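Local atomic coordinates of De novo designed protein Foldit4 (Synthetic construct, PDB entry 6WI5), a protein that has no known natural function and is a synthetic, de novo designed chain that folds as a ferredoxin-like layer of four antiparallel strands covered by two helices. Residues V3-I9 with E81-T87; S34-V39 with H51-H56. All blocks are in the same frame, centred on the assembly; numbering follows the deposited sequence.

Contact 1. Residues V3-I9 with E81-T87; sequences VVVEIRI and EVEVRTT
The torsions of E6 and R85 bring their charged ends together. CG of E6 is anti to its carbonyl carbon (chi1 -50°), with the chain extended beyond it. The R85 chain runs out extended and then bends at chi3 (71°). The two side chains thus lie side by side, and R85 grips the carboxylate side-on. R85 NE donates to E6 OE2 (2.9 Å) and R85 NH1 to E6 OE1 (2.9 Å). Both oxygens lie near the guanidinium plane, but the carboxylate is turned 46° against it. OE1 is met on its syn side, while OE2 is met from above the carboxylate plane. A water 2.7 Å from E6 OE2 also sits 2.6 Å from T87 OG1.

R8 and E83 pair differently. E83 OE1 lies over the centre of the R8 guanidinium, 3.2 Å from R8 NH2, and the two flat groups are stacked. No N-H points at the oxygen, so only the charges attract.

The other face is largely apolar, with T86 beside V5. I7 and V82 lie side by side, with I7 CG2 3.7 Å from V82 CG1, and CG1 of V5 meets CG1 of V84 (3.9 Å). V5 also rests on I62 and V66 of helix 59-76, and V82 on L70.

The backbones form regular antiparallel pairing. V4 exchanges two hydrogen bonds with T87, E6 two with R85, and R8 two with E83.

The chemistry is that of a two-faced sheet edge. Mostly apolar residues turn toward the helices. On the E6 and R8 face, opposite charges pair across the strands, one pair by directed hydrogen bonds and the other by electrostatics alone.

Contact 2. Residues S34-V39 with H51-H56; sequences SVEVHV and HVRIRH
E36, R53 and H38 bury the most surface here, and all three rise from the same face of the sheet. E36 pairs with R55. Its CG is anti to the backbone N (chi1 -177°), and the extended chain runs beside R55, pointing the same way. E36 OE2 reaches R55 NH2 at 2.7 Å in a salt bridge. OE2 of E36 lies over one face of the R55 guanidinium, and the two planes are 83° apart.

H38 and R53 also lie side by side. R53 bends at chi3, which brings R53 NH2 over one face of the H38 ring, 3.1 Å from H38 ND1. Ring and guanidinium are turned only 17° against each other. NH2 comes in over the ring face, a poor angle for a hydrogen bond to H38 ND1, so none is made. ND1 bonds instead to a water in the ring plane, which donates to R53 O (3.2 Å).

Beneath, the backbones join as an antiparallel hairpin. E36 and R55 exchange two hydrogen bonds, and so do H38 and R53. The last bonds are the shorter, with R53 N to H38 O and H38 N to R53 O both at 2.9 Å.

The opposite face is apolar. CG1 of V35 packs on CG2 of I54 at 3.6 Å, and CG2 of V37 on CG1 of V52 at 3.9 Å. Beyond V35, S34 OG makes a weak hydrogen bond to H56 NE2 (3.3 Å); S34 OG is also bonded to S32.

V35 and V37 lie on V28 of helix 17-31, and V39 on I21 and L25. I54 meets I62 and I69 of helix 59-76. Strand 36-44 is an outermost strand, while strand 47-56 pairs on its other side with strand 3-11.

From the N terminus the chain lays down strand 3-11, then crosses through helix 17-31 to strand 36-44. A tight turn returns it as strand 47-56, and contact 2 closes this short hairpin. Helix 59-76 then leads to strand 81-87, where contact 1 closes a long loop over nearly the whole chain. Contact 2 is therefore nested inside contact 1. The two meet where strands 3-11 and 47-56 run side by side: V3 N probably bonds to H56 O, and I7 N to V52 O. The contacts supply the two outer pairings, and strands 47-56 and 3-11 join them into the order 36-44, 47-56, 3-11, 81-87, the ferredoxin-like arrangement, with both helices on one face.

Contact 1. Residues V3-I9 with E81-T87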
loop_
_atom_site.group_PDB
_atom_site.type_symbol
_atom_site.label_atom_id
_atom_site.label_comp_id
_atom_site.label_asym_id
_atom_site.label_seq_id
_atom_site.Cartn_x
_atom_site.Cartn_y
_atom_site.Cartn_z
ATOM N N VAL A 3 4.878 12.049 7.620
ATOM C CA VAL A 3 5.358 11.352 6.433
ATOM C C VAL A 3 4.150 10.827 5.674
ATOM O O VAL A 3 3.239 10.243 6.274
ATOM C CB VAL A 3 6.317 10.205 6.797
ATOM C CG1 VAL A 3 6.847 9.536 5.538
ATOM C CG2 VAL A 3 7.460 10.720 7.657
ATOM N N VAL A 4 4.136 11.036 4.360
ATOM C CA VAL A 4 3.080 10.539 3.487
ATOM C C VAL A 4 3.704 9.579 2.487
ATOM O O VAL A 4 4.680 9.926 1.812
ATOM C CB VAL A 4 2.351 11.683 2.760
ATOM C CG1 VAL A 4 1.269 11.124 1.847
ATOM C CG2 VAL A 4 1.759 12.662 3.761
ATOM N N VAL A 5 3.145 8.375 2.394
ATOM C CA VAL A 5 3.601 7.363 1.450
ATOM C C VAL A 5 2.429 6.971 0.566
ATOM O O VAL A 5 1.337 6.678 1.067
ATOM C CB VAL A 5 4.181 6.130 2.163
ATOM C CG1 VAL A 5 4.529 5.048 1.148
ATOM C CG2 VAL A 5 5.405 6.519 2.957
ATOM N N GLU A 6 2.655 6.971 -0.743
ATOM C CA GLU A 6 1.657 6.563 -1.720
ATOM C C GLU A 6 2.184 5.354 -2.476
ATOM O O GLU A 6 3.266 5.411 -3.068
ATOM C CB GLU A 6 1.335 7.705 -2.686
ATOM C CG GLU A 6 1.027 9.018 -1.992
ATOM C CD GLU A 6 1.054 10.197 -2.943
ATOM O OE1 GLU A 6 0.075 10.379 -3.696
ATOM O OE2 GLU A 6 2.064 10.931 -2.947
ATOM N N ILE A 7 1.427 4.262 -2.444
ATOM C CA ILE A 7 1.821 3.004 -3.065
ATOM C C ILE A 7 0.843 2.702 -4.190
ATOM O O ILE A 7 -0.372 2.665 -3.967
ATOM C CB ILE A 7 1.854 1.854 -2.044
ATOM C CG1 ILE A 7 2.719 2.231 -0.841
ATOM C CG2 ILE A 7 2.372 0.580 -2.693
ATOM C CD1 ILE A 7 2.741 1.179 0.242
ATOM N N ARG A 8 1.371 2.492 -5.392
ATOM C CA ARG A 8 0.569 2.156 -6.562
ATOM C C ARG A 8 0.911 0.736 -6.988
ATOM O O ARG A 8 2.079 0.429 -7.245
ATOM C CB ARG A 8 0.825 3.135 -7.706
ATOM C CG ARG A 8 -0.013 2.865 -8.947
ATOM C CD ARG A 8 0.431 3.739 -10.107
ATOM N NE ARG A 8 1.791 3.422 -10.534
ATOM C CZ ARG A 8 2.463 4.103 -11.456
ATOM N NH1 ARG A 8 1.902 5.148 -12.050
ATOM N NH2 ARG A 8 3.696 3.743 -11.783
ATOM N N ILE A 9 -0.103 -0.122 -7.063
ATOM C CA ILE A 9 0.077 -1.534 -7.375
ATOM C C ILE A 9 -0.700 -1.845 -8.645
ATOM O O ILE A 9 -1.920 -1.642 -8.698
ATOM C CB ILE A 9 -0.389 -2.433 -6.219
ATOM C CG1 ILE A 9 0.224 -1.960 -4.902
ATOM C CG2 ILE A 9 -0.028 -3.887 -6.497
ATOM C CD1 ILE A 9 -0.710 -2.082 -3.727
ATOM N N GLU A 81 3.760 -5.091 -10.181
ATOM C CA GLU A 81 4.455 -3.832 -10.412
ATOM C C GLU A 81 4.009 -2.838 -9.345
ATOM O O GLU A 81 2.819 -2.521 -9.249
ATOM C CB GLU A 81 4.149 -3.307 -11.814
ATOM C CG GLU A 81 5.352 -2.781 -12.578
ATOM C CD GLU A 81 4.998 -2.375 -13.998
ATOM O OE1 GLU A 81 4.488 -3.229 -14.755
ATOM O OE2 GLU A 81 5.221 -1.198 -14.353
ATOM N N VAL A 82 4.964 -2.356 -8.552
ATOM C CA VAL A 82 4.691 -1.470 -7.427
ATOM C C VAL A 82 5.540 -0.215 -7.566
ATOM O O VAL A 82 6.731 -0.291 -7.888
ATOM C CB VAL A 82 4.975 -2.163 -6.077
ATOM C CG1 VAL A 82 4.635 -1.234 -4.923
ATOM C CG2 VAL A 82 4.197 -3.464 -5.970
ATOM N N GLU A 83 4.924 0.940 -7.325
ATOM C CA GLU A 83 5.628 2.215 -7.287
ATOM C C GLU A 83 5.341 2.877 -5.948
ATOM O O GLU A 83 4.182 2.951 -5.527
ATOM C CB GLU A 83 5.195 3.131 -8.436
ATOM C CG GLU A 83 6.034 4.396 -8.568
ATOM C CD GLU A 83 5.512 5.345 -9.632
ATOM O OE1 GLU A 83 4.383 5.857 -9.474
ATOM O OE2 GLU A 83 6.229 5.573 -10.629
ATOM N N VAL A 84 6.390 3.350 -5.281
ATOM C CA VAL A 84 6.282 3.928 -3.947
ATOM C C VAL A 84 6.747 5.375 -4.007
ATOM O O VAL A 84 7.844 5.660 -4.501
ATOM C CB VAL A 84 7.107 3.136 -2.917
ATOM C CG1 VAL A 84 6.993 3.775 -1.540
ATOM C CG2 VAL A 84 6.650 1.685 -2.877
ATOM N N ARG A 85 5.915 6.280 -3.497
ATOM C CA ARG A 85 6.236 7.702 -3.437
ATOM C C ARG A 85 6.128 8.153 -1.990
ATOM O O ARG A 85 5.066 8.021 -1.375
ATOM C CB ARG A 85 5.301 8.519 -4.333
ATOM C CG ARG A 85 5.738 9.960 -4.511
ATOM C CD ARG A 85 5.007 10.625 -5.664
ATOM N NE ARG A 85 3.602 10.872 -5.359
ATOM C CZ ARG A 85 2.764 11.503 -6.175
ATOM N NH1 ARG A 85 1.500 11.687 -5.819
ATOM N NH2 ARG A 85 3.190 11.953 -7.348
ATOM N N THR A 86 7.224 8.681 -1.450
ATOM C CA THR A 86 7.305 9.085 -0.052
ATOM C C THR A 86 7.589 10.578 0.024
ATOM O O THR A 86 8.537 11.061 -0.602
ATOM C CB THR A 86 8.398 8.307 0.684
ATOM O OG1 THR A 86 8.164 6.902 0.542
ATOM C CG2 THR A 86 8.406 8.672 2.162
ATOM N N THR A 87 6.780 11.300 0.795
ATOM C CA THR A 87 6.906 12.747 0.922
ATOM C C THR A 87 7.206 13.103 2.370
ATOM O O THR A 87 6.466 12.708 3.277
ATOM C CB THR A 87 5.631 13.457 0.461
ATOM O OG1 THR A 87 5.326 13.072 -0.885
ATOM C CG2 THR A 87 5.809 14.970 0.526
HETATM O O HOH W 1 4.023 10.869 -1.148
HETATM O O HOH W 2 2.802 0.404 -10.035
#

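Contact 2. Residues S34-V39 with H51-H56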
loop_
_atom_site.group_PDB
_atom_site.type_symbol
_atom_site.label_atom_id
_atom_site.label_comp_id
_atom_site.label_asym_id
_atom_site.label_seq_id
_atom_site.Cartn_x
_atom_site.Cartn_y
_atom_site.Cartn_z
ATOM N N SER A 34 -3.137 4.237 15.068
ATOM C CA SER A 34 -2.909 5.646 14.785
ATOM C C SER A 34 -2.536 5.903 13.331
ATOM O O SER A 34 -2.493 7.065 12.914
ATOM C CB SER A 34 -1.808 6.191 15.698
ATOM O OG SER A 34 -0.592 5.488 15.503
ATOM N N VAL A 35 -2.275 4.854 12.558
ATOM C CA VAL A 35 -1.864 5.003 11.167
ATOM C C VAL A 35 -3.088 5.292 10.308
ATOM O O VAL A 35 -4.064 4.533 10.318
ATOM C CB VAL A 35 -1.128 3.745 10.684
ATOM C CG1 VAL A 35 -0.883 3.817 9.190
ATOM C CG2 VAL A 35 0.186 3.577 11.434
ATOM N N GLU A 36 -3.036 6.390 9.561
ATOM C CA GLU A 36 -4.108 6.770 8.650
ATOM C C GLU A 36 -3.863 6.131 7.289
ATOM O O GLU A 36 -2.765 6.240 6.736
ATOM C CB GLU A 36 -4.179 8.293 8.530
ATOM C CG GLU A 36 -5.299 8.824 7.658
ATOM C CD GLU A 36 -5.354 10.340 7.666
ATOM O OE1 GLU A 36 -4.636 10.957 8.483
ATOM O OE2 GLU A 36 -6.112 10.916 6.858
ATOM N N VAL A 37 -4.879 5.455 6.756
ATOM C CA VAL A 37 -4.747 4.735 5.494
ATOM C C VAL A 37 -5.991 4.973 4.647
ATOM O O VAL A 37 -7.113 5.011 5.162
ATOM C CB VAL A 37 -4.506 3.224 5.723
ATOM C CG1 VAL A 37 -5.690 2.581 6.442
ATOM C CG2 VAL A 37 -4.219 2.520 4.407
ATOM N N HIS A 38 -5.782 5.158 3.344
ATOM C CA HIS A 38 -6.858 5.265 2.369
ATOM C C HIS A 38 -6.508 4.407 1.162
ATOM O O HIS A 38 -5.360 4.405 0.705
ATOM C CB HIS A 38 -7.091 6.718 1.926
ATOM C CG HIS A 38 -7.532 7.628 3.031
ATOM N ND1 HIS A 38 -6.644 8.282 3.857
ATOM C CD2 HIS A 38 -8.769 7.996 3.443
ATOM C CE1 HIS A 38 -7.313 9.013 4.730
ATOM N NE2 HIS A 38 -8.605 8.856 4.501
ATOM N N VAL A 39 -7.497 3.680 0.649
ATOM C CA VAL A 39 -7.308 2.759 -0.464
ATOM C C VAL A 39 -8.238 3.162 -1.599
ATOM O O VAL A 39 -9.417 3.457 -1.373
ATOM C CB VAL A 39 -7.565 1.298 -0.036
ATOM C CG1 VAL A 39 -7.402 0.358 -1.219
ATOM C CG2 VAL A 39 -6.624 0.904 1.092
ATOM N N HIS A 51 -4.304 1.948 -5.273
ATOM C CA HIS A 51 -3.573 3.078 -4.710
ATOM C C HIS A 51 -3.780 3.093 -3.203
ATOM O O HIS A 51 -4.920 3.136 -2.730
ATOM C CB HIS A 51 -4.035 4.396 -5.330
ATOM C CG HIS A 51 -3.694 4.533 -6.782
ATOM N ND1 HIS A 51 -2.765 5.438 -7.245
ATOM C CD2 HIS A 51 -4.153 3.871 -7.870
ATOM C CE1 HIS A 51 -2.670 5.332 -8.560
ATOM N NE2 HIS A 51 -3.500 4.389 -8.963
ATOM N N VAL A 52 -2.679 3.059 -2.456
ATOM C CA VAL A 52 -2.702 3.084 -0.998
ATOM C C VAL A 52 -1.948 4.323 -0.541
ATOM O O VAL A 52 -0.773 4.502 -0.888
ATOM C CB VAL A 52 -2.077 1.818 -0.392
ATOM C CG1 VAL A 52 -2.226 1.826 1.121
ATOM C CG2 VAL A 52 -2.704 0.569 -0.994
ATOM N N ARG A 53 -2.614 5.173 0.233
ATOM C CA ARG A 53 -1.990 6.349 0.824
ATOM C C ARG A 53 -1.968 6.198 2.339
ATOM O O ARG A 53 -3.001 5.915 2.955
ATOM C CB ARG A 53 -2.723 7.631 0.426
ATOM C CG ARG A 53 -2.017 8.894 0.890
ATOM C CD ARG A 53 -2.687 10.145 0.352
ATOM N NE ARG A 53 -4.077 10.249 0.779
ATOM C CZ ARG A 53 -4.463 10.734 1.955
ATOM N NH1 ARG A 53 -3.558 11.154 2.828
ATOM N NH2 ARG A 53 -5.752 10.795 2.260
ATOM N N ILE A 54 -0.791 6.382 2.929
ATOM C CA ILE A 54 -0.576 6.197 4.360
ATOM C C ILE A 54 0.072 7.456 4.916
ATOM O O ILE A 54 1.053 7.952 4.352
ATOM C CB ILE A 54 0.301 4.964 4.648
ATOM C CG1 ILE A 54 -0.383 3.691 4.151
ATOM C CG2 ILE A 54 0.602 4.855 6.129
ATOM C CD1 ILE A 54 0.464 2.448 4.300
ATOM N N ARG A 55 -0.473 7.969 6.016
ATOM C CA ARG A 55 0.054 9.153 6.681
ATOM C C ARG A 55 0.390 8.814 8.126
ATOM O O ARG A 55 -0.401 8.162 8.815
ATOM C CB ARG A 55 -0.948 10.312 6.633
ATOM C CG ARG A 55 -1.152 10.925 5.256
ATOM C CD ARG A 55 -1.496 12.403 5.380
ATOM N NE ARG A 55 -2.659 12.625 6.234
ATOM C CZ ARG A 55 -3.799 13.168 5.821
ATOM N NH1 ARG A 55 -3.930 13.563 4.562
ATOM N NH2 ARG A 55 -4.806 13.327 6.669
ATOM N N HIS A 56 1.562 9.258 8.581
ATOM C CA HIS A 56 1.985 9.024 9.956
ATOM C C HIS A 56 3.081 10.019 10.309
ATOM O O HIS A 56 3.727 10.600 9.433
ATOM C CB HIS A 56 2.477 7.587 10.159
ATOM C CG HIS A 56 2.466 7.141 11.589
ATOM N ND1 HIS A 56 3.618 6.907 12.304
ATOM C CD2 HIS A 56 1.438 6.888 12.432
ATOM C CE1 HIS A 56 3.301 6.525 13.531
ATOM N NE2 HIS A 56 1.987 6.506 13.633
HETATM O O HOH W 3 -4.145 8.566 4.273
#